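Long-range contacts in agarase (Pseudoalteromonas fuliginea, PDB 6XJ9), which probably hydrolyses agarose chains as a glycoside hydrolase of family GH50, in a marine bacterium: residues A[447-452]-A[496-501]; A[453-458]-A[482-487]; A[471-476]-A[592-597]; A[489-494]-A[608-613]; A[612-617]-A[637-642]. All coordinates share one frame; numbering follows the deposited sequence.

Interaction 1 of 5, residues A[447-452]-A[496-501]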
# COMPACT_ATOMS: atom_id res chain seq x y z
N VAL A 447 10.56 -22.22 15.22
CA VAL A 447 10.20 -22.12 13.81
C VAL A 447 10.96 -23.19 13.04
O VAL A 447 12.19 -23.22 13.09
CB VAL A 447 10.50 -20.72 13.23
CG1 VAL A 447 10.06 -20.61 11.78
CG2 VAL A 447 9.88 -19.60 14.05
N PRO A 448 10.26 -24.07 12.29
CA PRO A 448 10.91 -25.09 11.46
C PRO A 448 11.77 -24.41 10.39
O PRO A 448 11.54 -23.24 10.07
CB PRO A 448 9.74 -25.84 10.78
CG PRO A 448 8.54 -25.51 11.63
CD PRO A 448 8.79 -24.12 12.17
N TYR A 449 12.75 -25.15 9.87
CA TYR A 449 13.76 -24.57 9.00
C TYR A 449 14.17 -25.58 7.94
O TYR A 449 13.99 -26.78 8.12
CB TYR A 449 14.95 -24.06 9.81
CG TYR A 449 15.76 -25.14 10.48
CD1 TYR A 449 15.45 -25.56 11.77
CD2 TYR A 449 16.82 -25.76 9.84
CE1 TYR A 449 16.18 -26.55 12.40
CE2 TYR A 449 17.56 -26.77 10.45
CZ TYR A 449 17.24 -27.16 11.74
OH TYR A 449 17.96 -28.15 12.37
N PHE A 450 14.67 -25.07 6.81
CA PHE A 450 15.19 -25.89 5.73
C PHE A 450 16.71 -25.84 5.83
O PHE A 450 17.26 -24.77 6.10
CB PHE A 450 14.66 -25.35 4.40
CG PHE A 450 13.20 -25.67 4.17
CD1 PHE A 450 12.20 -25.04 4.91
CD2 PHE A 450 12.82 -26.65 3.27
CE1 PHE A 450 10.86 -25.36 4.72
CE2 PHE A 450 11.48 -26.97 3.09
CZ PHE A 450 10.51 -26.32 3.80
N ALA A 451 17.37 -27.00 5.66
CA ALA A 451 18.82 -27.07 5.67
C ALA A 451 19.34 -27.28 4.24
O ALA A 451 18.56 -27.54 3.32
CB ALA A 451 19.29 -28.18 6.59
N ASN A 452 20.65 -27.16 4.07
CA ASN A 452 21.27 -27.20 2.76
C ASN A 452 22.71 -27.68 2.87
O ASN A 452 23.35 -27.51 3.90
CB ASN A 452 21.25 -25.82 2.10
CG ASN A 452 22.24 -24.86 2.74
OD1 ASN A 452 21.94 -24.21 3.74
ND2 ASN A 452 23.43 -24.78 2.17
N LYS A 496 21.41 -32.43 13.63
CA LYS A 496 21.42 -33.23 14.86
C LYS A 496 20.08 -33.92 15.04
O LYS A 496 19.61 -34.04 16.17
CB LYS A 496 21.74 -32.34 16.08
CG LYS A 496 23.06 -31.61 16.01
CD LYS A 496 23.47 -30.91 17.28
CE LYS A 496 24.79 -30.20 17.11
NZ LYS A 496 25.69 -30.43 18.27
N ASN A 497 19.46 -34.31 13.91
CA ASN A 497 18.24 -35.11 13.81
C ASN A 497 17.01 -34.35 14.31
O ASN A 497 15.97 -34.95 14.60
CB ASN A 497 18.38 -36.49 14.47
CG ASN A 497 17.46 -37.54 13.86
OD1 ASN A 497 16.59 -38.08 14.54
ND2 ASN A 497 17.65 -37.82 12.59
N SER A 498 17.11 -33.02 14.38
CA SER A 498 16.02 -32.19 14.88
C SER A 498 14.75 -32.38 14.06
O SER A 498 14.81 -32.31 12.83
CB SER A 498 16.41 -30.74 14.91
OG SER A 498 15.32 -29.96 15.37
N PRO A 499 13.58 -32.56 14.71
CA PRO A 499 12.29 -32.59 14.03
C PRO A 499 11.91 -31.24 13.40
O PRO A 499 11.04 -31.19 12.54
CB PRO A 499 11.28 -32.93 15.14
CG PRO A 499 11.97 -32.50 16.42
CD PRO A 499 13.44 -32.74 16.17
N TRP A 500 12.60 -30.18 13.82
CA TRP A 500 12.34 -28.82 13.37
C TRP A 500 12.89 -28.61 11.96
O TRP A 500 12.55 -27.62 11.31
CB TRP A 500 12.94 -27.81 14.36
CG TRP A 500 12.18 -27.83 15.65
CD1 TRP A 500 12.44 -28.59 16.75
CD2 TRP A 500 10.98 -27.10 15.94
NE1 TRP A 500 11.51 -28.36 17.72
CE2 TRP A 500 10.59 -27.45 17.25
CE3 TRP A 500 10.20 -26.19 15.21
CZ2 TRP A 500 9.45 -26.92 17.85
CZ3 TRP A 500 9.08 -25.66 15.81
CH2 TRP A 500 8.71 -26.02 17.11
N ALA A 501 13.72 -29.55 11.49
CA ALA A 501 14.29 -29.47 10.15
C ALA A 501 13.31 -30.11 9.17
O ALA A 501 13.16 -31.33 9.13
CB ALA A 501 15.65 -30.13 10.12

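Interaction 2 of 5, residues A[453-458]-A[482-487]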
# COMPACT_ATOMS: atom_id res chain seq x y z
N GLY A 453 23.20 -28.28 1.78
CA GLY A 453 24.62 -28.47 1.55
C GLY A 453 24.96 -28.29 0.07
O GLY A 453 24.06 -28.37 -0.78
N TRP A 454 26.24 -27.99 -0.21
CA TRP A 454 26.81 -27.95 -1.55
C TRP A 454 27.77 -29.12 -1.68
O TRP A 454 28.65 -29.28 -0.84
CB TRP A 454 27.62 -26.67 -1.75
CG TRP A 454 26.91 -25.37 -1.54
CD1 TRP A 454 26.93 -24.59 -0.42
CD2 TRP A 454 26.12 -24.67 -2.51
NE1 TRP A 454 26.18 -23.46 -0.61
CE2 TRP A 454 25.66 -23.49 -1.89
CE3 TRP A 454 25.74 -24.93 -3.84
CZ2 TRP A 454 24.86 -22.56 -2.55
CZ3 TRP A 454 24.94 -24.02 -4.49
CH2 TRP A 454 24.50 -22.86 -3.85
N ILE A 455 27.64 -29.90 -2.76
CA ILE A 455 28.63 -30.93 -3.05
C ILE A 455 29.76 -30.32 -3.88
O ILE A 455 29.58 -29.95 -5.05
CB ILE A 455 28.01 -32.18 -3.70
CG1 ILE A 455 26.93 -32.79 -2.79
CG2 ILE A 455 29.10 -33.19 -4.02
CD1 ILE A 455 26.19 -33.95 -3.42
N ILE A 456 30.92 -30.22 -3.23
CA ILE A 456 32.11 -29.58 -3.78
C ILE A 456 33.27 -30.54 -3.56
O ILE A 456 33.30 -31.24 -2.56
CB ILE A 456 32.37 -28.23 -3.07
CG1 ILE A 456 31.25 -27.21 -3.31
CG2 ILE A 456 33.74 -27.66 -3.41
CD1 ILE A 456 31.01 -26.83 -4.75
N GLY A 457 34.22 -30.55 -4.49
CA GLY A 457 35.35 -31.45 -4.35
C GLY A 457 36.25 -31.48 -5.58
O GLY A 457 36.07 -30.69 -6.51
N ASP A 458 37.20 -32.41 -5.57
CA ASP A 458 38.19 -32.54 -6.62
C ASP A 458 37.87 -33.75 -7.49
O ASP A 458 38.72 -34.20 -8.25
CB ASP A 458 39.60 -32.63 -6.02
CG ASP A 458 40.08 -31.36 -5.34
OD1 ASP A 458 39.81 -30.26 -5.87
OD2 ASP A 458 40.71 -31.48 -4.27
N VAL A 482 32.09 -40.19 -2.53
CA VAL A 482 32.78 -39.83 -1.30
C VAL A 482 32.35 -38.42 -0.87
O VAL A 482 31.95 -38.22 0.27
CB VAL A 482 34.31 -39.97 -1.42
CG1 VAL A 482 35.04 -39.49 -0.17
CG2 VAL A 482 34.75 -41.39 -1.77
N ARG A 483 32.38 -37.46 -1.80
CA ARG A 483 32.15 -36.06 -1.47
C ARG A 483 30.67 -35.80 -1.17
O ARG A 483 30.35 -34.96 -0.33
CB ARG A 483 32.70 -35.15 -2.57
CG ARG A 483 34.22 -35.00 -2.57
CD ARG A 483 34.66 -33.85 -1.68
NE ARG A 483 34.71 -34.14 -0.25
CZ ARG A 483 34.33 -33.31 0.73
NH1 ARG A 483 33.80 -32.13 0.44
NH2 ARG A 483 34.44 -33.68 1.99
N ALA A 484 29.78 -36.51 -1.87
CA ALA A 484 28.35 -36.44 -1.58
C ALA A 484 28.10 -36.87 -0.14
O ALA A 484 27.47 -36.15 0.63
CB ALA A 484 27.58 -37.31 -2.54
N ASN A 485 28.62 -38.06 0.20
CA ASN A 485 28.49 -38.64 1.54
C ASN A 485 28.99 -37.65 2.59
O ASN A 485 28.28 -37.35 3.55
CB ASN A 485 29.25 -39.96 1.66
CG ASN A 485 28.50 -41.12 1.05
OD1 ASN A 485 27.28 -41.09 0.99
ND2 ASN A 485 29.23 -42.14 0.62
N GLU A 486 30.19 -37.11 2.37
CA GLU A 486 30.84 -36.21 3.31
C GLU A 486 30.06 -34.91 3.46
O GLU A 486 29.95 -34.38 4.57
CB GLU A 486 32.29 -35.97 2.86
CG GLU A 486 33.25 -37.02 3.40
CD GLU A 486 34.64 -37.09 2.78
OE1 GLU A 486 35.29 -38.16 2.93
OE2 GLU A 486 35.08 -36.10 2.14
N THR A 487 29.54 -34.37 2.35
CA THR A 487 28.69 -33.19 2.40
C THR A 487 27.46 -33.47 3.27
O THR A 487 27.10 -32.68 4.15
CB THR A 487 28.27 -32.75 0.99
OG1 THR A 487 29.47 -32.52 0.26
CG2 THR A 487 27.40 -31.51 0.97
O HOH W 1 31.23 -30.37 -0.40

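Interaction 3 of 5, residues A[471-476]-A[592-597]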
# COMPACT_ATOMS: atom_id res chain seq x y z
N ALA A 471 30.87 -26.02 -14.86
CA ALA A 471 31.27 -27.41 -14.76
C ALA A 471 30.21 -28.20 -14.00
O ALA A 471 29.42 -27.64 -13.24
CB ALA A 471 32.62 -27.49 -14.08
N MET A 472 30.19 -29.51 -14.24
CA MET A 472 29.24 -30.40 -13.57
C MET A 472 30.02 -31.59 -13.02
O MET A 472 31.09 -31.91 -13.52
CB MET A 472 28.16 -30.86 -14.55
CG MET A 472 27.17 -29.76 -14.89
SD MET A 472 26.11 -29.38 -13.47
CE MET A 472 24.90 -30.70 -13.62
N PRO A 473 29.56 -32.24 -11.93
CA PRO A 473 30.30 -33.38 -11.38
C PRO A 473 30.25 -34.59 -12.31
O PRO A 473 29.20 -34.91 -12.87
CB PRO A 473 29.54 -33.71 -10.09
CG PRO A 473 28.15 -33.15 -10.32
CD PRO A 473 28.35 -31.91 -11.17
N ASP A 474 31.39 -35.27 -12.46
CA ASP A 474 31.30 -36.59 -13.06
C ASP A 474 30.80 -37.56 -12.00
O ASP A 474 31.58 -38.03 -11.16
CB ASP A 474 32.60 -37.08 -13.69
CG ASP A 474 32.40 -38.36 -14.47
OD1 ASP A 474 31.57 -39.22 -14.03
OD2 ASP A 474 33.03 -38.49 -15.53
N VAL A 475 29.50 -37.84 -12.07
CA VAL A 475 28.80 -38.50 -10.97
C VAL A 475 29.13 -39.99 -10.92
O VAL A 475 28.81 -40.65 -9.93
CB VAL A 475 27.29 -38.22 -11.00
CG1 VAL A 475 27.01 -36.74 -10.73
CG2 VAL A 475 26.65 -38.65 -12.31
N PHE A 476 29.77 -40.51 -11.98
CA PHE A 476 30.22 -41.90 -12.00
C PHE A 476 31.65 -42.02 -11.47
O PHE A 476 32.20 -43.12 -11.41
CB PHE A 476 30.09 -42.51 -13.40
CG PHE A 476 28.67 -42.80 -13.82
CD1 PHE A 476 28.03 -43.96 -13.41
CD2 PHE A 476 27.96 -41.90 -14.62
CE1 PHE A 476 26.72 -44.21 -13.79
CE2 PHE A 476 26.65 -42.16 -14.99
CZ PHE A 476 26.03 -43.31 -14.57
N THR A 592 19.20 -38.71 -19.02
CA THR A 592 18.48 -39.32 -17.90
C THR A 592 19.45 -40.12 -17.02
O THR A 592 19.37 -40.04 -15.80
CB THR A 592 17.33 -40.22 -18.37
OG1 THR A 592 16.48 -39.42 -19.18
CG2 THR A 592 16.52 -40.80 -17.23
N ALA A 593 20.35 -40.89 -17.65
CA ALA A 593 21.27 -41.77 -16.94
C ALA A 593 22.21 -40.95 -16.06
O ALA A 593 22.52 -41.33 -14.92
CB ALA A 593 22.04 -42.63 -17.92
N TYR A 594 22.69 -39.83 -16.60
CA TYR A 594 23.54 -38.92 -15.86
C TYR A 594 22.80 -38.43 -14.62
O TYR A 594 23.28 -38.59 -13.50
CB TYR A 594 24.07 -37.77 -16.74
CG TYR A 594 24.82 -36.71 -15.98
CD1 TYR A 594 26.18 -36.83 -15.77
CD2 TYR A 594 24.16 -35.61 -15.44
CE1 TYR A 594 26.88 -35.89 -15.04
CE2 TYR A 594 24.85 -34.65 -14.71
CZ TYR A 594 26.22 -34.79 -14.52
OH TYR A 594 26.90 -33.86 -13.80
N ALA A 595 21.61 -37.86 -14.82
CA ALA A 595 20.85 -37.27 -13.72
C ALA A 595 20.41 -38.35 -12.72
O ALA A 595 20.36 -38.12 -11.51
CB ALA A 595 19.66 -36.52 -14.26
N ASP A 596 20.12 -39.55 -13.24
CA ASP A 596 19.70 -40.64 -12.38
C ASP A 596 20.79 -41.00 -11.36
O ASP A 596 20.50 -41.24 -10.19
CB ASP A 596 19.28 -41.86 -13.20
CG ASP A 596 19.00 -43.06 -12.31
OD1 ASP A 596 17.87 -43.18 -11.83
OD2 ASP A 596 19.93 -43.82 -12.09
N LYS A 597 22.04 -41.03 -11.82
CA LYS A 597 23.17 -41.35 -10.96
C LYS A 597 23.41 -40.19 -10.00
O LYS A 597 23.67 -40.41 -8.81
CB LYS A 597 24.39 -41.74 -11.80
CG LYS A 597 25.67 -42.07 -11.02
CD LYS A 597 25.61 -43.36 -10.22
CE LYS A 597 26.94 -43.78 -9.63
NZ LYS A 597 26.78 -44.87 -8.64

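Interaction 4 of 5, residues A[489-494]-A[608-613]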
# COMPACT_ATOMS: atom_id res chain seq x y z
N SER A 489 26.91 -35.74 5.49
CA SER A 489 27.37 -35.96 6.85
C SER A 489 27.52 -34.64 7.62
O SER A 489 27.12 -34.55 8.77
CB SER A 489 28.66 -36.74 6.87
OG SER A 489 28.97 -37.09 8.21
N VAL A 490 28.08 -33.62 6.97
CA VAL A 490 28.24 -32.33 7.62
C VAL A 490 26.87 -31.76 7.96
O VAL A 490 26.67 -31.25 9.06
CB VAL A 490 29.05 -31.33 6.76
CG1 VAL A 490 28.91 -29.91 7.28
CG2 VAL A 490 30.52 -31.71 6.71
N VAL A 491 25.94 -31.81 7.01
CA VAL A 491 24.58 -31.35 7.26
C VAL A 491 24.01 -32.09 8.47
O VAL A 491 23.42 -31.46 9.34
CB VAL A 491 23.68 -31.50 6.02
CG1 VAL A 491 22.25 -31.04 6.29
CG2 VAL A 491 24.25 -30.74 4.83
N ALA A 492 24.19 -33.41 8.51
CA ALA A 492 23.64 -34.23 9.58
C ALA A 492 24.11 -33.74 10.95
O ALA A 492 23.35 -33.74 11.90
CB ALA A 492 24.01 -35.69 9.38
N LYS A 493 25.38 -33.31 11.03
CA LYS A 493 25.93 -32.85 12.30
C LYS A 493 25.41 -31.46 12.66
O LYS A 493 25.46 -31.08 13.83
CB LYS A 493 27.46 -32.89 12.25
CG LYS A 493 28.04 -34.27 12.45
CD LYS A 493 29.40 -34.43 11.82
CE LYS A 493 29.83 -35.88 11.75
NZ LYS A 493 29.93 -36.47 13.11
N GLU A 494 24.90 -30.70 11.68
CA GLU A 494 24.34 -29.39 11.98
C GLU A 494 22.91 -29.54 12.46
O GLU A 494 22.48 -28.77 13.31
CB GLU A 494 24.27 -28.50 10.74
CG GLU A 494 25.61 -28.23 10.10
CD GLU A 494 25.47 -27.38 8.85
OE1 GLU A 494 24.69 -27.76 7.95
OE2 GLU A 494 26.11 -26.34 8.81
N LYS A 608 21.72 -42.40 4.35
CA LYS A 608 22.65 -42.85 5.38
C LYS A 608 22.59 -41.92 6.60
O LYS A 608 22.44 -42.38 7.73
CB LYS A 608 24.06 -43.04 4.82
CG LYS A 608 25.10 -43.50 5.83
CD LYS A 608 26.38 -44.06 5.22
CE LYS A 608 27.23 -44.81 6.23
NZ LYS A 608 27.72 -43.90 7.30
N TYR A 609 22.63 -40.60 6.35
CA TYR A 609 22.99 -39.64 7.38
C TYR A 609 21.76 -38.92 7.91
O TYR A 609 21.69 -38.60 9.10
CB TYR A 609 24.07 -38.67 6.88
CG TYR A 609 25.39 -39.35 6.61
CD1 TYR A 609 26.21 -39.76 7.65
CD2 TYR A 609 25.80 -39.63 5.32
CE1 TYR A 609 27.42 -40.41 7.41
CE2 TYR A 609 26.99 -40.28 5.06
CZ TYR A 609 27.81 -40.66 6.11
OH TYR A 609 28.99 -41.30 5.84
N LEU A 610 20.78 -38.69 7.02
CA LEU A 610 19.58 -37.97 7.41
C LEU A 610 18.34 -38.77 7.01
O LEU A 610 17.43 -38.24 6.35
CB LEU A 610 19.62 -36.57 6.79
CG LEU A 610 20.46 -35.57 7.58
CD1 LEU A 610 21.27 -34.67 6.66
CD2 LEU A 610 19.58 -34.75 8.51
N PRO A 611 18.29 -40.08 7.37
CA PRO A 611 17.25 -40.99 6.90
C PRO A 611 15.84 -40.58 7.28
O PRO A 611 14.91 -40.94 6.57
CB PRO A 611 17.58 -42.32 7.60
CG PRO A 611 18.40 -41.90 8.80
CD PRO A 611 19.24 -40.75 8.27
N ASN A 612 15.69 -39.80 8.36
CA ASN A 612 14.37 -39.49 8.88
C ASN A 612 13.82 -38.23 8.21
O ASN A 612 12.68 -37.86 8.45
CB ASN A 612 14.33 -39.34 10.41
CG ASN A 612 14.86 -40.56 11.15
OD1 ASN A 612 15.60 -40.43 12.13
ND2 ASN A 612 14.51 -41.74 10.68
N HIS A 613 14.64 -37.57 7.38
CA HIS A 613 14.36 -36.22 6.90
C HIS A 613 14.18 -36.21 5.39
O HIS A 613 14.84 -36.96 4.69
CB HIS A 613 15.52 -35.30 7.26
CG HIS A 613 15.55 -34.96 8.70
ND1 HIS A 613 16.21 -35.76 9.62
CD2 HIS A 613 15.01 -33.93 9.39
CE1 HIS A 613 16.08 -35.24 10.82
NE2 HIS A 613 15.34 -34.11 10.70

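Interaction 5 of 5, residues A[612-617]-A[637-642]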
# COMPACT_ATOMS: atom_id res chain seq x y z
N ASN A 612 15.69 -39.80 8.36
CA ASN A 612 14.37 -39.49 8.88
C ASN A 612 13.82 -38.23 8.21
O ASN A 612 12.68 -37.86 8.45
CB ASN A 612 14.33 -39.34 10.41
CG ASN A 612 14.86 -40.56 11.15
OD1 ASN A 612 15.60 -40.43 12.13
ND2 ASN A 612 14.51 -41.74 10.68
N HIS A 613 14.64 -37.57 7.38
CA HIS A 613 14.36 -36.22 6.90
C HIS A 613 14.18 -36.21 5.39
O HIS A 613 14.84 -36.96 4.69
CB HIS A 613 15.52 -35.30 7.26
CG HIS A 613 15.55 -34.96 8.70
ND1 HIS A 613 16.21 -35.76 9.62
CD2 HIS A 613 15.01 -33.93 9.39
CE1 HIS A 613 16.08 -35.24 10.82
NE2 HIS A 613 15.34 -34.11 10.70
N MET A 614 13.30 -35.33 4.90
CA MET A 614 12.99 -35.29 3.48
C MET A 614 14.18 -34.74 2.70
O MET A 614 14.83 -33.80 3.14
CB MET A 614 11.77 -34.42 3.20
CG MET A 614 10.48 -35.04 3.68
SD MET A 614 9.07 -34.06 3.14
CE MET A 614 9.30 -32.56 4.10
N TYR A 615 14.41 -35.33 1.52
CA TYR A 615 15.38 -34.85 0.55
C TYR A 615 14.61 -34.07 -0.52
O TYR A 615 13.71 -34.62 -1.14
CB TYR A 615 16.16 -36.04 -0.02
CG TYR A 615 17.00 -35.74 -1.23
CD1 TYR A 615 17.68 -34.54 -1.35
CD2 TYR A 615 17.14 -36.68 -2.24
CE1 TYR A 615 18.47 -34.27 -2.45
CE2 TYR A 615 17.92 -36.43 -3.35
CZ TYR A 615 18.59 -35.22 -3.45
OH TYR A 615 19.36 -34.96 -4.55
N LEU A 616 14.98 -32.79 -0.70
CA LEU A 616 14.16 -31.82 -1.41
C LEU A 616 14.75 -31.49 -2.77
O LEU A 616 14.35 -30.49 -3.38
CB LEU A 616 14.06 -30.55 -0.56
CG LEU A 616 13.51 -30.74 0.85
CD1 LEU A 616 13.68 -29.46 1.64
CD2 LEU A 616 12.04 -31.16 0.79
N GLY A 617 15.71 -32.30 -3.23
CA GLY A 617 16.24 -32.11 -4.57
C GLY A 617 17.27 -30.99 -4.65
O GLY A 617 17.94 -30.69 -3.66
N VAL A 637 13.72 -38.05 -4.88
CA VAL A 637 13.44 -36.97 -3.95
C VAL A 637 12.06 -37.14 -3.32
O VAL A 637 11.17 -37.73 -3.91
CB VAL A 637 13.57 -35.59 -4.63
CG1 VAL A 637 14.90 -35.48 -5.37
CG2 VAL A 637 12.42 -35.32 -5.59
N ASP A 638 11.90 -36.56 -2.13
CA ASP A 638 10.61 -36.51 -1.44
C ASP A 638 9.79 -35.37 -2.04
O ASP A 638 8.57 -35.47 -2.16
CB ASP A 638 10.81 -36.34 0.06
CG ASP A 638 11.47 -37.55 0.69
OD1 ASP A 638 10.78 -38.57 0.83
OD2 ASP A 638 12.66 -37.46 1.02
N VAL A 639 10.48 -34.28 -2.38
CA VAL A 639 9.84 -33.10 -2.94
C VAL A 639 10.76 -32.59 -4.05
O VAL A 639 11.97 -32.52 -3.84
CB VAL A 639 9.62 -32.00 -1.88
CG1 VAL A 639 8.88 -30.78 -2.44
CG2 VAL A 639 8.89 -32.52 -0.64
N ILE A 640 10.18 -32.26 -5.21
CA ILE A 640 10.96 -31.68 -6.30
C ILE A 640 10.98 -30.17 -6.13
O ILE A 640 9.93 -29.53 -6.11
CB ILE A 640 10.43 -32.06 -7.70
CG1 ILE A 640 9.97 -33.52 -7.82
CG2 ILE A 640 11.50 -31.76 -8.74
CD1 ILE A 640 9.27 -33.81 -9.14
N SER A 641 12.20 -29.60 -6.04
CA SER A 641 12.37 -28.17 -5.82
C SER A 641 12.76 -27.47 -7.13
O SER A 641 13.52 -28.01 -7.93
CB SER A 641 13.37 -27.92 -4.72
OG SER A 641 14.58 -28.61 -5.00
N PHE A 642 12.20 -26.27 -7.33
CA PHE A 642 12.45 -25.40 -8.48
C PHE A 642 12.55 -23.96 -7.99
O PHE A 642 11.88 -23.58 -7.04
CB PHE A 642 11.26 -25.43 -9.45
CG PHE A 642 10.90 -26.79 -9.99
CD1 PHE A 642 10.02 -27.61 -9.30
CD2 PHE A 642 11.43 -27.24 -11.20
CE1 PHE A 642 9.67 -28.85 -9.81
CE2 PHE A 642 11.08 -28.48 -11.71
CZ PHE A 642 10.21 -29.29 -11.01

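Interaction 1 of 5, residues A[447-452]-A[496-501]
The chi1 of Tyr449 (67°) sets its CG between the backbone N and the carbonyl carbon, and this folds the ring over Ala501. Trp500 CG lies anti to its own carbonyl carbon (chi1 -69°), which brings the indole up to Pro448. Ala501 CA sits over the centre of the Tyr449 ring, 4.1 Å from the centroid, in a CH-pi contact. Ala501 CB touches the far end of the same ring, 3.7 Å from Tyr449 CZ. The indole meets the proline with its benzo side: Trp500 CE3 is 3.9 Å from Pro448 CD, and Pro448 N lies at the indole edge. One hydrogen bond joins the backbones, from Tyr449 N to Trp500 O at 2.9 Å. Pro448 CA also comes to 3.0 Å from Trp500 O, a CA-H...O contact. Ser498 OG accepts from Trp500 N at 3.1 Å and forms an ST turn. With an alanine instead of Tyr449, Ala501 CA and CB are likely to lose the ring that lies over them, and a gap would probably open beside Ser498 CB. Tyr442 stacks on the Tyr449 ring, and Val495 of helix 478-495 packs against it. Tyr449 and Ala501 form a parallel bridge. Strand 449-453, helix 478-495 and strand 501-506 thus make a beta-alpha-beta crossover, the repeating element of the TIM-barrel fold expected for a GH50 catalytic domain.

Interaction 2 of 5, residues A[453-458]-A[482-487]
Arg483 reaches from helix 478-495 to the loop after strand 449-453. Arg483 CB lies 4.0 Å from Ile456 O. CG runs on past the same oxygen and Gly457 CA. Arg483 CD lies 3.1 Å from Ile456 O and also rests on Gly457 CA. Bends at chi2 (-89°) and chi3 (80°) turn the chain back, so that the guanidinium presents its edge to the carbonyl. Arg483 NH1 then donates to Ile456 O at 3.2 Å in a nearly straight bond (176°), with the oxygen in the guanidinium plane. On another edge, Arg483 NH2 makes a 2.5 Å salt bridge to Glu486 OE2, and NE adds a weak bond to the same oxygen.

A water donates to Trp454 O and to Thr487 OG1, and accepts from Ile456 N. Thr487 OG1 in turn donates to Arg483 O at 2.7 Å. Beside these bonds, Ile455 CD1 meets Ala484 CB at 3.7 Å, and Val602 of helix 584-609 also touches Ile455. Asp507 OD2 accepts from Ile455 N.

Toward helix 478-495, the polar link uses backbone groups of the loop, one arginine, one threonine and one water. Glu486 probably offsets the arginine charge and helps to fix the guanidinium plane.

Interaction 3 of 5, residues A[471-476]-A[592-597]
The backbone of 471-476 leaves a short strand and turns at Asp474 beside helix 584-609, with Val475 CA 6.3 Å from Lys597 CA. Tyr594 reaches the strand. Its CG is anti to the backbone N (chi1 173°), which sends the ring out to Pro473. Tyr594 OH donates to Pro473 O at 2.7 Å, with the carbonyl oxygen near the ring plane. Met472 CB lies 3.3 Å from Tyr594 OH, and Met472 CE comes to the ring edge. Val475 CG2 touches the ring off-centre, 3.9 Å from Tyr594 CE1.

Lys597 carries the other half. Its aliphatic chain runs obliquely over one face of Phe476, with Lys597 CG 3.7 Å from the Phe476 ring centroid and above its centre. This is a CH-pi contact made by methylene groups. Lys597 CB comes to 3.6 Å from Phe476 CZ. Val475 slides past the lysine chain in the opposite direction.

Asp474 OD1 accepts from Phe476 N at 3.0 Å, an Asx turn that fixes the bend presenting the ring. The same oxygen bonds Thr538 OG1 of helix 537-550. The turn follows the two-stranded antiparallel hairpin 461-463/471-473, which here packs against the side of helix 584-609.

Interaction 4 of 5, residues A[489-494]-A[608-613]
Two helices of the fold meet here: helix 478-495 lies against the C-terminal end of helix 584-609 and the turn that follows it. Tyr609 is the last residue of the second helix, and Leu610 is the first to leave helical geometry. Both point their CB atoms at helix 478-495. The closest backbone approach is Ser489 CA to Tyr609 CA, 5.7 Å. Ser489 packs on one face of the Tyr609 ring. Ser489 CB stands over the centre of the Tyr609 ring, 3.9 Å from the centroid and only 10° off the normal, in a CH-pi contact. Ser489 OG lies beside it, 3.8 Å from Tyr609 CE1. Lys608 CG covers the opposite face of the ring, so the phenol is held between a lysine chain and a serine.

Ala492 CB lies against Tyr609, 3.9 Å from Tyr609 CB and 3.7 Å from Tyr609 O. Leu610 completes the contact. Its CG is anti to its carbonyl carbon (chi1 -82°), and Leu610 CD1 reaches 3.7 Å from Ala492 N and 3.8 Å from Val491 CG1. Val488 and Val495 also touch Leu610, and Val491 leans on Val504 of strand 501-506. No hydrogen bond crosses between the segments. A type I turn from Leu610 to His613 then leads the chain into strand 614-615. Such packing between neighbouring helices outside parallel strands is consistent with the outer layer of a TIM barrel.

Interaction 5 of 5, residues A[612-617]-A[637-642]
Asp638 makes two bonds to Tyr615. Asp638 OD2 accepts from Tyr615 N at 2.8 Å through its anti lone pair, in a nearly straight bond (169°). Asp638 N donates back to Tyr615 O, also at 2.8 Å. Val639 N adds a weak bond to that oxygen. Ser641 OG sits between its backbone N and carbonyl carbon (chi1 53°), which turns it to Leu616 O. The 2.5 Å from Ser641 OG to Leu616 O is very short, and its exact value is doubtful. Ser641 OG also bonds Arg619 N. Replacing Asp638 with an alanine is likely to leave Tyr615 N without its side-chain acceptor.

Packing lies around these bonds. Val637 CG1 sits over one face of the Tyr615 ring, 3.8 Å from Tyr615 CE2. Leu616 CD2 lies alongside Val639, 3.7 Å from Val639 CB. Helix 584-609 also borders the Tyr615 ring. Strand 614-615 thus meets the loop-like approach to strand 640-643, consistent with successive strands round the TIM barrel expected of the family.

Overall arrangement
Of the parts joined here, strand 449-453 comes first. Interaction 1 joins it to the loop before strand 501-506. Interaction 2 is nested within that loop and ties the chain just beyond the strand to helix 478-495. Interaction 3 crosses interaction 1 along the chain, since it starts between its segments and closes far later, on helix 584-609. It also crosses interaction 2. Interaction 4 crosses interactions 1 and 3, and brings helix 478-495 to the end of helix 584-609. A probable hydrogen bond from His613 NE2 to Ser498 O links interaction 1 to interactions 4 and 5. Interaction 5 starts on Asn612 and His613, which it shares with interaction 4, and carries the chain to strand 640-643.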